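Shikimate dehydrogenase (NADP(+)) (Thermotoga maritima, PDB 3U62) probably catalyses the reversible NADPH-linked reduction of 3-dehydroshikimate to shikimate, the fourth step of the chorismate pathway that leads to the aromatic amino acids. Local coordinates at residues I37-L50 and I60-P72. Numbering follows the deposited sequence.
Sequences IPPESFDTEIRRIL and IPHKERVMRYVEP. With SO4 (sulfate ion), chain C.
The backbones of 37-50 and 60-72 stay well apart, 7.4 Å between the CA atoms of Pro39 and Pro61 and 8.0 Å between those of Ile46 and Val66, so the contact is made by side chains. Phe42, its CG anti to the backbone N (chi1 -171°), reaches from helix 42-52 into the opposing segment. Arg65 CD lies over one face of its ring, 3.5 Å from Phe42 CG, while the Arg65 guanidinium turns a face to Pro39 CB. Arg65 NH2 donates to Pro61 O. His62 meets Phe42 obliquely, and Phe42 and Tyr69 pair offset edge-to-face, planes at 64°, completing an aromatic cluster. Ile46 CG2 sits over the centre of the Tyr69 ring, 3.6 Å from its centroid. The phenol OH donates to the anti side of Asp43 OD2 at 2.6 Å; Arg47 NH2, tilted from the carboxylate plane, takes the syn side in a salt bridge. A leucine in place of Tyr69 would probably cost Asp43 OD2 its phenol donor and remove the flat face on which Ile46 CG2 rests. Farther along 60-72, Lys63 N and NZ, Glu64 N and Gly118 N bind a sulfate, probably from the crystallisation liquor. Helix 42-52 is thus joined to the segment carrying Lys63, the probable proton acceptor, in the substrate-binding alpha/beta domain of the shikimate dehydrogenase family.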
ATOM      1  N   ILE A  37      -5.002  17.258   2.116  1.00 14.13           N
ATOM      2  CA  ILE A  37      -6.396  17.668   1.973  1.00 15.00           C
ATOM      3  C   ILE A  37      -7.270  16.899   2.961  1.00 15.83           C
ATOM      4  O   ILE A  37      -7.308  15.669   2.920  1.00 16.10           O
ATOM      5  CB  ILE A  37      -6.909  17.415   0.529  1.00 15.69           C
ATOM      6  CG1 ILE A  37      -5.952  18.033  -0.498  1.00 16.11           C
ATOM      7  CG2 ILE A  37      -8.326  17.969   0.359  1.00 17.85           C
ATOM      8  CD1 ILE A  37      -6.088  17.475  -1.909  1.00 17.95           C
ATOM      9  N   PRO A  38      -7.960  17.619   3.865  1.00 16.21           N
ATOM     10  CA  PRO A  38      -8.897  16.938   4.758  1.00 16.41           C
ATOM     11  C   PRO A  38     -10.110  16.399   3.991  1.00 15.40           C
ATOM     12  O   PRO A  38     -10.508  16.997   2.985  1.00 15.00           O
ATOM     13  CB  PRO A  38      -9.314  18.039   5.740  1.00 19.16           C
ATOM     14  CG  PRO A  38      -9.070  19.315   5.020  1.00 20.47           C
ATOM     15  CD  PRO A  38      -7.884  19.066   4.142  1.00 19.25           C
ATOM     16  N   PRO A  39     -10.690  15.271   4.455  1.00 16.46           N
ATOM     17  CA  PRO A  39     -11.841  14.646   3.794  1.00 17.12           C
ATOM     18  C   PRO A  39     -12.992  15.618   3.525  1.00 16.55           C
ATOM     19  O   PRO A  39     -13.630  15.537   2.471  1.00 17.75           O
ATOM     20  CB  PRO A  39     -12.279  13.577   4.799  1.00 16.84           C
ATOM     21  CG  PRO A  39     -11.037  13.218   5.519  1.00 19.50           C
ATOM     22  CD  PRO A  39     -10.237  14.484   5.619  1.00 18.23           C
ATOM     23  N   GLU A  40     -13.239  16.529   4.464  1.00 19.68           N
ATOM     24  CA  GLU A  40     -14.320  17.509   4.351  1.00 21.25           C
ATOM     25  C   GLU A  40     -14.098  18.547   3.245  1.00 20.76           C
ATOM     26  O   GLU A  40     -15.053  19.190   2.793  1.00 22.22           O
ATOM     27  CB  GLU A  40     -14.587  18.191   5.701  1.00 23.58           C
ATOM     28  CG  GLU A  40     -13.425  19.024   6.265  1.00 26.53           C
ATOM     29  CD  GLU A  40     -12.477  18.237   7.166  1.00 31.52           C
ATOM     30  OE1 GLU A  40     -12.416  16.991   7.062  1.00 26.21           O
ATOM     31  OE2 GLU A  40     -11.779  18.875   7.984  1.00 35.17           O
ATOM     32  N   SER A  41     -12.848  18.707   2.816  1.00 18.80           N
ATOM     33  CA  SER A  41     -12.502  19.680   1.780  1.00 18.58           C
ATOM     34  C   SER A  41     -12.228  19.039   0.421  1.00 18.05           C
ATOM     35  O   SER A  41     -11.994  19.746  -0.562  1.00 18.50           O
ATOM     36  CB  SER A  41     -11.288  20.507   2.213  1.00 20.42           C
ATOM     37  OG  SER A  41     -11.541  21.190   3.427  1.00 21.87           O
ATOM     38  N   PHE A  42     -12.273  17.709   0.364  1.00 16.13           N
ATOM     39  CA  PHE A  42     -11.849  16.969  -0.828  1.00 16.89           C
ATOM     40  C   PHE A  42     -12.599  17.328  -2.112  1.00 15.69           C
ATOM     41  O   PHE A  42     -11.964  17.606  -3.130  1.00 15.37           O
ATOM     42  CB  PHE A  42     -11.908  15.456  -0.592  1.00 14.39           C
ATOM     43  CG  PHE A  42     -11.274  14.648  -1.692  1.00 13.28           C
ATOM     44  CD1 PHE A  42      -9.919  14.334  -1.650  1.00 13.68           C
ATOM     45  CD2 PHE A  42     -12.031  14.199  -2.774  1.00 14.44           C
ATOM     46  CE1 PHE A  42      -9.327  13.586  -2.666  1.00 12.38           C
ATOM     47  CE2 PHE A  42     -11.448  13.451  -3.793  1.00 13.62           C
ATOM     48  CZ  PHE A  42     -10.094  13.143  -3.738  1.00 14.57           C
ATOM     49  N   ASP A  43     -13.931  17.322  -2.063  1.00 18.31           N
ATOM     50  CA  ASP A  43     -14.750  17.519  -3.265  1.00 21.39           C
ATOM     51  C   ASP A  43     -14.440  18.834  -3.987  1.00 22.44           C
ATOM     52  O   ASP A  43     -14.459  18.894  -5.220  1.00 23.76           O
ATOM     53  CB  ASP A  43     -16.243  17.426  -2.927  1.00 22.33           C
ATOM     54  CG  ASP A  43     -17.132  17.765  -4.114  1.00 28.59           C
ATOM     55  OD1 ASP A  43     -17.940  18.709  -3.991  1.00 29.73           O
ATOM     56  OD2 ASP A  43     -17.020  17.099  -5.167  1.00 27.27           O
ATOM     57  N   THR A  44     -14.148  19.873  -3.212  1.00 24.48           N
ATOM     58  CA  THR A  44     -13.792  21.168  -3.769  1.00 27.48           C
ATOM     59  C   THR A  44     -12.315  21.217  -4.183  1.00 26.39           C
ATOM     60  O   THR A  44     -11.990  21.692  -5.276  1.00 30.26           O
ATOM     61  CB  THR A  44     -14.128  22.310  -2.782  1.00 27.84           C
ATOM     62  OG1 THR A  44     -15.519  22.246  -2.433  1.00 33.09           O
ATOM     63  CG2 THR A  44     -13.843  23.662  -3.403  1.00 31.77           C
ATOM     64  N   GLU A  45     -11.435  20.711  -3.319  1.00 23.97           N
ATOM     65  CA  GLU A  45      -9.986  20.829  -3.526  1.00 23.12           C
ATOM     66  C   GLU A  45      -9.393  19.879  -4.571  1.00 23.87           C
ATOM     67  O   GLU A  45      -8.325  20.162  -5.119  1.00 24.92           O
ATOM     68  CB  GLU A  45      -9.223  20.721  -2.196  1.00 24.78           C
ATOM     69  CG  GLU A  45      -9.564  21.810  -1.163  1.00 24.43           C
ATOM     70  CD  GLU A  45      -9.335  23.231  -1.670  1.00 24.20           C
ATOM     71  OE1 GLU A  45      -8.280  23.494  -2.296  1.00 22.43           O
ATOM     72  OE2 GLU A  45     -10.209  24.095  -1.434  1.00 26.38           O
ATOM     73  N   ILE A  46     -10.077  18.768  -4.853  1.00 21.13           N
ATOM     74  CA  ILE A  46      -9.610  17.816  -5.875  1.00 20.87           C
ATOM     75  C   ILE A  46      -9.715  18.387  -7.295  1.00 22.25           C
ATOM     76  O   ILE A  46      -8.931  18.018  -8.171  1.00 20.82           O
ATOM     77  CB  ILE A  46     -10.315  16.418  -5.778  1.00 19.54           C
ATOM     78  CG1 ILE A  46      -9.602  15.365  -6.642  1.00 17.87           C
ATOM     79  CG2 ILE A  46     -11.793  16.506  -6.156  1.00 19.41           C
ATOM     80  CD1 ILE A  46      -8.193  15.005  -6.180  1.00 20.76           C
ATOM     81  N   ARG A  47     -10.668  19.291  -7.509  1.00 20.66           N
ATOM     82  CA  ARG A  47     -10.855  19.921  -8.816  1.00 19.37           C
ATOM     83  C   ARG A  47      -9.658  20.802  -9.183  1.00 18.70           C
ATOM     84  O   ARG A  47      -9.237  20.838 -10.344  1.00 19.23           O
ATOM     85  CB  ARG A  47     -12.173  20.699  -8.857  1.00 22.35           C
ATOM     86  CG  ARG A  47     -13.394  19.797  -8.692  1.00 25.41           C
ATOM     87  CD  ARG A  47     -14.673  20.565  -8.398  1.00 32.07           C
ATOM     88  NE  ARG A  47     -15.696  19.679  -7.839  1.00 32.84           N
ATOM     89  CZ  ARG A  47     -16.590  19.001  -8.556  1.00 35.75           C
ATOM     90  NH1 ARG A  47     -16.612  19.104  -9.881  1.00 34.42           N
ATOM     91  NH2 ARG A  47     -17.471  18.220  -7.944  1.00 35.12           N
ATOM     92  N   ARG A  48      -9.114  21.492  -8.182  1.00 18.09           N
ATOM     93  CA  ARG A  48      -7.886  22.275  -8.320  1.00 17.56           C
ATOM     94  C   ARG A  48      -6.690  21.378  -8.666  1.00 16.71           C
ATOM     95  O   ARG A  48      -5.890  21.709  -9.545  1.00 16.76           O
ATOM     96  CB  ARG A  48      -7.623  23.050  -7.023  1.00 20.10           C
ATOM     97  CG  ARG A  48      -6.351  23.889  -7.015  1.00 21.72           C
ATOM     98  CD  ARG A  48      -6.116  24.560  -5.664  1.00 18.73           C
ATOM     99  NE  ARG A  48      -5.845  23.604  -4.588  1.00 20.24           N
ATOM    100  CZ  ARG A  48      -4.639  23.132  -4.273  1.00 22.12           C
ATOM    101  NH1 ARG A  48      -3.561  23.514  -4.954  1.00 23.56           N
ATOM    102  NH2 ARG A  48      -4.513  22.266  -3.271  1.00 25.23           N
ATOM    103  N   ILE A  49      -6.586  20.250  -7.965  1.00 15.31           N
ATOM    104  CA  ILE A  49      -5.523  19.263  -8.176  1.00 14.52           C
ATOM    105  C   ILE A  49      -5.542  18.719  -9.604  1.00 13.81           C
ATOM    106  O   ILE A  49      -4.494  18.609 -10.246  1.00 12.34           O
ATOM    107  CB  ILE A  49      -5.629  18.080  -7.159  1.00 15.32           C
ATOM    108  CG1 ILE A  49      -5.526  18.579  -5.707  1.00 21.88           C
ATOM    109  CG2 ILE A  49      -4.575  16.986  -7.452  1.00 17.29           C
ATOM    110  CD1 ILE A  49      -4.276  19.395  -5.389  1.00 22.88           C
ATOM    111  N   LEU A  50      -6.739  18.395 -10.093  1.00 13.29           N
ATOM    112  CA  LEU A  50      -6.913  17.849 -11.439  1.00 13.82           C
ATOM    113  C   LEU A  50      -6.504  18.836 -12.530  1.00 17.36           C
ATOM    114  O   LEU A  50      -6.102  18.430 -13.623  1.00 18.38           O
ATOM    115  CB  LEU A  50      -8.357  17.382 -11.656  1.00 15.13           C
ATOM    116  CG  LEU A  50      -8.828  16.151 -10.869  1.00 16.72           C
ATOM    117  CD1 LEU A  50     -10.345  16.049 -10.895  1.00 18.49           C
ATOM    118  CD2 LEU A  50      -8.189  14.865 -11.385  1.00 18.61           C
ATOM    119  N   ILE A  60      -4.049   7.332   1.907  1.00  9.44           N
ATOM    120  CA  ILE A  60      -5.155   7.463   2.858  1.00 10.16           C
ATOM    121  C   ILE A  60      -5.475   8.933   3.147  1.00 10.25           C
ATOM    122  O   ILE A  60      -4.562   9.759   3.246  1.00 10.56           O
ATOM    123  CB  ILE A  60      -4.887   6.703   4.187  1.00 12.54           C
ATOM    124  CG1 ILE A  60      -3.582   7.178   4.847  1.00 16.24           C
ATOM    125  CG2 ILE A  60      -4.876   5.191   3.945  1.00 12.50           C
ATOM    126  CD1 ILE A  60      -3.493   6.886   6.340  1.00 23.71           C
ATOM    127  N   PRO A  61      -6.773   9.272   3.269  1.00  9.92           N
ATOM    128  CA  PRO A  61      -7.941   8.408   3.122  1.00 11.26           C
ATOM    129  C   PRO A  61      -8.672   8.633   1.797  1.00  9.49           C
ATOM    130  O   PRO A  61      -9.907   8.647   1.764  1.00 11.35           O
ATOM    131  CB  PRO A  61      -8.828   8.867   4.280  1.00 10.95           C
ATOM    132  CG  PRO A  61      -8.517  10.352   4.423  1.00 10.53           C
ATOM    133  CD  PRO A  61      -7.165  10.604   3.764  1.00  9.72           C
ATOM    134  N   HIS A  62      -7.916   8.791   0.710  1.00  9.12           N
ATOM    135  CA  HIS A  62      -8.481   9.278  -0.548  1.00  9.18           C
ATOM    136  C   HIS A  62      -8.428   8.328  -1.743  1.00  8.17           C
ATOM    137  O   HIS A  62      -8.879   8.695  -2.831  1.00  9.82           O
ATOM    138  CB  HIS A  62      -7.814  10.599  -0.937  1.00 12.87           C
ATOM    139  CG  HIS A  62      -8.057  11.707   0.035  1.00 14.72           C
ATOM    140  ND1 HIS A  62      -7.188  12.766   0.198  1.00 18.73           N
ATOM    141  CD2 HIS A  62      -9.082  11.929   0.893  1.00 15.46           C
ATOM    142  CE1 HIS A  62      -7.666  13.589   1.113  1.00 13.29           C
ATOM    143  NE2 HIS A  62      -8.810  13.100   1.559  1.00 17.90           N
ATOM    144  N   LYS A  63      -7.892   7.124  -1.557  1.00  8.93           N
ATOM    145  CA  LYS A  63      -7.731   6.184  -2.674  1.00  8.68           C
ATOM    146  C   LYS A  63      -9.060   5.766  -3.306  1.00  8.38           C
ATOM    147  O   LYS A  63      -9.189   5.754  -4.534  1.00  7.99           O
ATOM    148  CB  LYS A  63      -6.911   4.957  -2.265  1.00  8.11           C
ATOM    149  CG  LYS A  63      -5.453   5.270  -1.935  1.00  7.08           C
ATOM    150  CD  LYS A  63      -4.608   4.007  -1.778  1.00  7.83           C
ATOM    151  CE  LYS A  63      -5.039   3.156  -0.582  1.00  8.26           C
ATOM    152  NZ  LYS A  63      -4.935   3.880   0.717  1.00  9.42           N
ATOM    153  N   GLU A  64     -10.041   5.431  -2.471  1.00  8.50           N
ATOM    154  CA  GLU A  64     -11.388   5.130  -2.951  1.00 10.18           C
ATOM    155  C   GLU A  64     -12.095   6.413  -3.390  1.00 10.52           C
ATOM    156  O   GLU A  64     -12.776   6.433  -4.417  1.00 11.02           O
ATOM    157  CB  GLU A  64     -12.203   4.408  -1.869  1.00 12.12           C
ATOM    158  CG  GLU A  64     -13.505   3.755  -2.362  1.00 12.85           C
ATOM    159  CD  GLU A  64     -14.656   4.742  -2.527  1.00 17.86           C
ATOM    160  OE1 GLU A  64     -14.762   5.692  -1.716  1.00 19.10           O
ATOM    161  OE2 GLU A  64     -15.462   4.560  -3.463  1.00 18.93           O
ATOM    162  N   ARG A  65     -11.918   7.474  -2.607  1.00 11.07           N
ATOM    163  CA  ARG A  65     -12.604   8.750  -2.814  1.00 11.63           C
ATOM    164  C   ARG A  65     -12.323   9.375  -4.185  1.00 11.68           C
ATOM    165  O   ARG A  65     -13.229   9.936  -4.810  1.00 12.86           O
ATOM    166  CB  ARG A  65     -12.204   9.730  -1.710  1.00 14.13           C
ATOM    167  CG  ARG A  65     -13.264  10.764  -1.354  1.00 19.26           C
ATOM    168  CD  ARG A  65     -12.722  11.781  -0.355  1.00 18.85           C
ATOM    169  NE  ARG A  65     -12.138  11.154   0.831  1.00 19.89           N
ATOM    170  CZ  ARG A  65     -12.812  10.851   1.937  1.00 22.35           C
ATOM    171  NH1 ARG A  65     -14.112  11.112   2.031  1.00 26.54           N
ATOM    172  NH2 ARG A  65     -12.185  10.283   2.957  1.00 22.98           N
ATOM    173  N   VAL A  66     -11.076   9.272  -4.641  1.00 11.43           N
ATOM    174  CA  VAL A  66     -10.639   9.920  -5.884  1.00 11.39           C
ATOM    175  C   VAL A  66     -11.209   9.259  -7.152  1.00 12.57           C
ATOM    176  O   VAL A  66     -11.186   9.854  -8.234  1.00 11.88           O
ATOM    177  CB  VAL A  66      -9.084  10.023  -5.949  1.00 11.10           C
ATOM    178  CG1 VAL A  66      -8.446   8.668  -6.258  1.00 12.14           C
ATOM    179  CG2 VAL A  66      -8.640  11.081  -6.959  1.00 12.38           C
ATOM    180  N   MET A  67     -11.732   8.042  -7.004  1.00 13.98           N
ATOM    181  CA  MET A  67     -12.257   7.265  -8.130  1.00 14.82           C
ATOM    182  C   MET A  67     -13.383   7.962  -8.883  1.00 16.06           C
ATOM    183  O   MET A  67     -13.494   7.824 -10.104  1.00 18.98           O
ATOM    184  CB  MET A  67     -12.745   5.899  -7.658  1.00 15.96           C
ATOM    185  CG  MET A  67     -11.653   5.015  -7.099  1.00 17.11           C
ATOM    186  SD  MET A  67     -12.266   3.363  -6.763  1.00 18.08           S
ATOM    187  CE  MET A  67     -12.369   2.699  -8.442  1.00 14.24           C
ATOM    188  N   ARG A  68     -14.212   8.705  -8.153  1.00 19.52           N
ATOM    189  CA  ARG A  68     -15.336   9.432  -8.738  1.00 21.48           C
ATOM    190  C   ARG A  68     -14.877  10.528  -9.707  1.00 20.69           C
ATOM    191  O   ARG A  68     -15.632  10.940 -10.592  1.00 19.93           O
ATOM    192  CB  ARG A  68     -16.215  10.031  -7.633  1.00 25.35           C
ATOM    193  CG  ARG A  68     -17.566  10.551  -8.116  1.00 34.12           C
ATOM    194  CD  ARG A  68     -18.272  11.415  -7.083  1.00 46.56           C
ATOM    195  NE  ARG A  68     -19.672  11.614  -7.456  1.00 50.71           N
ATOM    196  CZ  ARG A  68     -20.510  12.476  -6.884  1.00 53.12           C
ATOM    197  NH1 ARG A  68     -20.107  13.257  -5.888  1.00 53.43           N
ATOM    198  NH2 ARG A  68     -21.762  12.561  -7.317  1.00 54.87           N
ATOM    199  N   TYR A  69     -13.634  10.975  -9.550  1.00 16.25           N
ATOM    200  CA  TYR A  69     -13.132  12.137 -10.286  1.00 15.00           C
ATOM    201  C   TYR A  69     -12.217  11.785 -11.460  1.00 15.63           C
ATOM    202  O   TYR A  69     -11.763  12.672 -12.187  1.00 14.96           O
ATOM    203  CB  TYR A  69     -12.441  13.107  -9.324  1.00 15.70           C
ATOM    204  CG  TYR A  69     -13.343  13.564  -8.201  1.00 16.58           C
ATOM    205  CD1 TYR A  69     -13.422  12.846  -7.009  1.00 17.89           C
ATOM    206  CD2 TYR A  69     -14.137  14.705  -8.336  1.00 18.03           C
ATOM    207  CE1 TYR A  69     -14.258  13.253  -5.977  1.00 18.51           C
ATOM    208  CE2 TYR A  69     -14.976  15.123  -7.307  1.00 18.37           C
ATOM    209  CZ  TYR A  69     -15.029  14.389  -6.129  1.00 17.29           C
ATOM    210  OH  TYR A  69     -15.853  14.790  -5.104  1.00 21.04           O
ATOM    211  N   VAL A  70     -11.961  10.491 -11.642  1.00 12.44           N
ATOM    212  CA  VAL A  70     -11.126  10.000 -12.742  1.00 11.86           C
ATOM    213  C   VAL A  70     -11.783   8.796 -13.421  1.00 12.60           C
ATOM    214  O   VAL A  70     -12.839   8.332 -12.986  1.00 13.05           O
ATOM    215  CB  VAL A  70      -9.690   9.625 -12.263  1.00 11.96           C
ATOM    216  CG1 VAL A  70      -8.931  10.853 -11.767  1.00 15.38           C
ATOM    217  CG2 VAL A  70      -9.726   8.529 -11.197  1.00 13.75           C
ATOM    218  N   GLU A  71     -11.161   8.305 -14.492  1.00 11.79           N
ATOM    219  CA  GLU A  71     -11.599   7.078 -15.149  1.00 13.31           C
ATOM    220  C   GLU A  71     -10.686   5.932 -14.708  1.00 11.24           C
ATOM    221  O   GLU A  71      -9.554   5.819 -15.190  1.00 11.19           O
ATOM    222  CB  GLU A  71     -11.581   7.247 -16.673  1.00 13.61           C
ATOM    223  CG  GLU A  71     -12.089   6.042 -17.453  1.00 18.97           C
ATOM    224  CD  GLU A  71     -12.004   6.249 -18.952  1.00 29.43           C
ATOM    225  OE1 GLU A  71     -12.904   6.911 -19.513  1.00 31.23           O
ATOM    226  OE2 GLU A  71     -11.039   5.746 -19.569  1.00 33.21           O
ATOM    227  N   PRO A  72     -11.168   5.084 -13.780  1.00 11.13           N
ATOM    228  CA  PRO A  72     -10.311   4.030 -13.240  1.00 10.90           C
ATOM    229  C   PRO A  72     -10.119   2.854 -14.192  1.00 10.84           C
ATOM    230  O   PRO A  72     -11.004   2.548 -14.997  1.00 11.68           O
ATOM    231  CB  PRO A  72     -11.062   3.578 -11.984  1.00 11.97           C
ATOM    232  CG  PRO A  72     -12.485   3.884 -12.262  1.00 15.86           C
ATOM    233  CD  PRO A  72     -12.504   5.091 -13.151  1.00 11.83           C
TER
HETATM  234  S   SO4 C 501      -8.353   4.747   1.365  1.00  9.85           S
HETATM  235  O1  SO4 C 501      -8.755   5.103   2.722  1.00 12.63           O
HETATM  236  O2  SO4 C 501      -9.494   4.903   0.463  1.00 11.24           O
HETATM  237  O3  SO4 C 501      -7.895   3.363   1.344  1.00 11.05           O
HETATM  238  O4  SO4 C 501      -7.264   5.621   0.937  1.00  8.61           O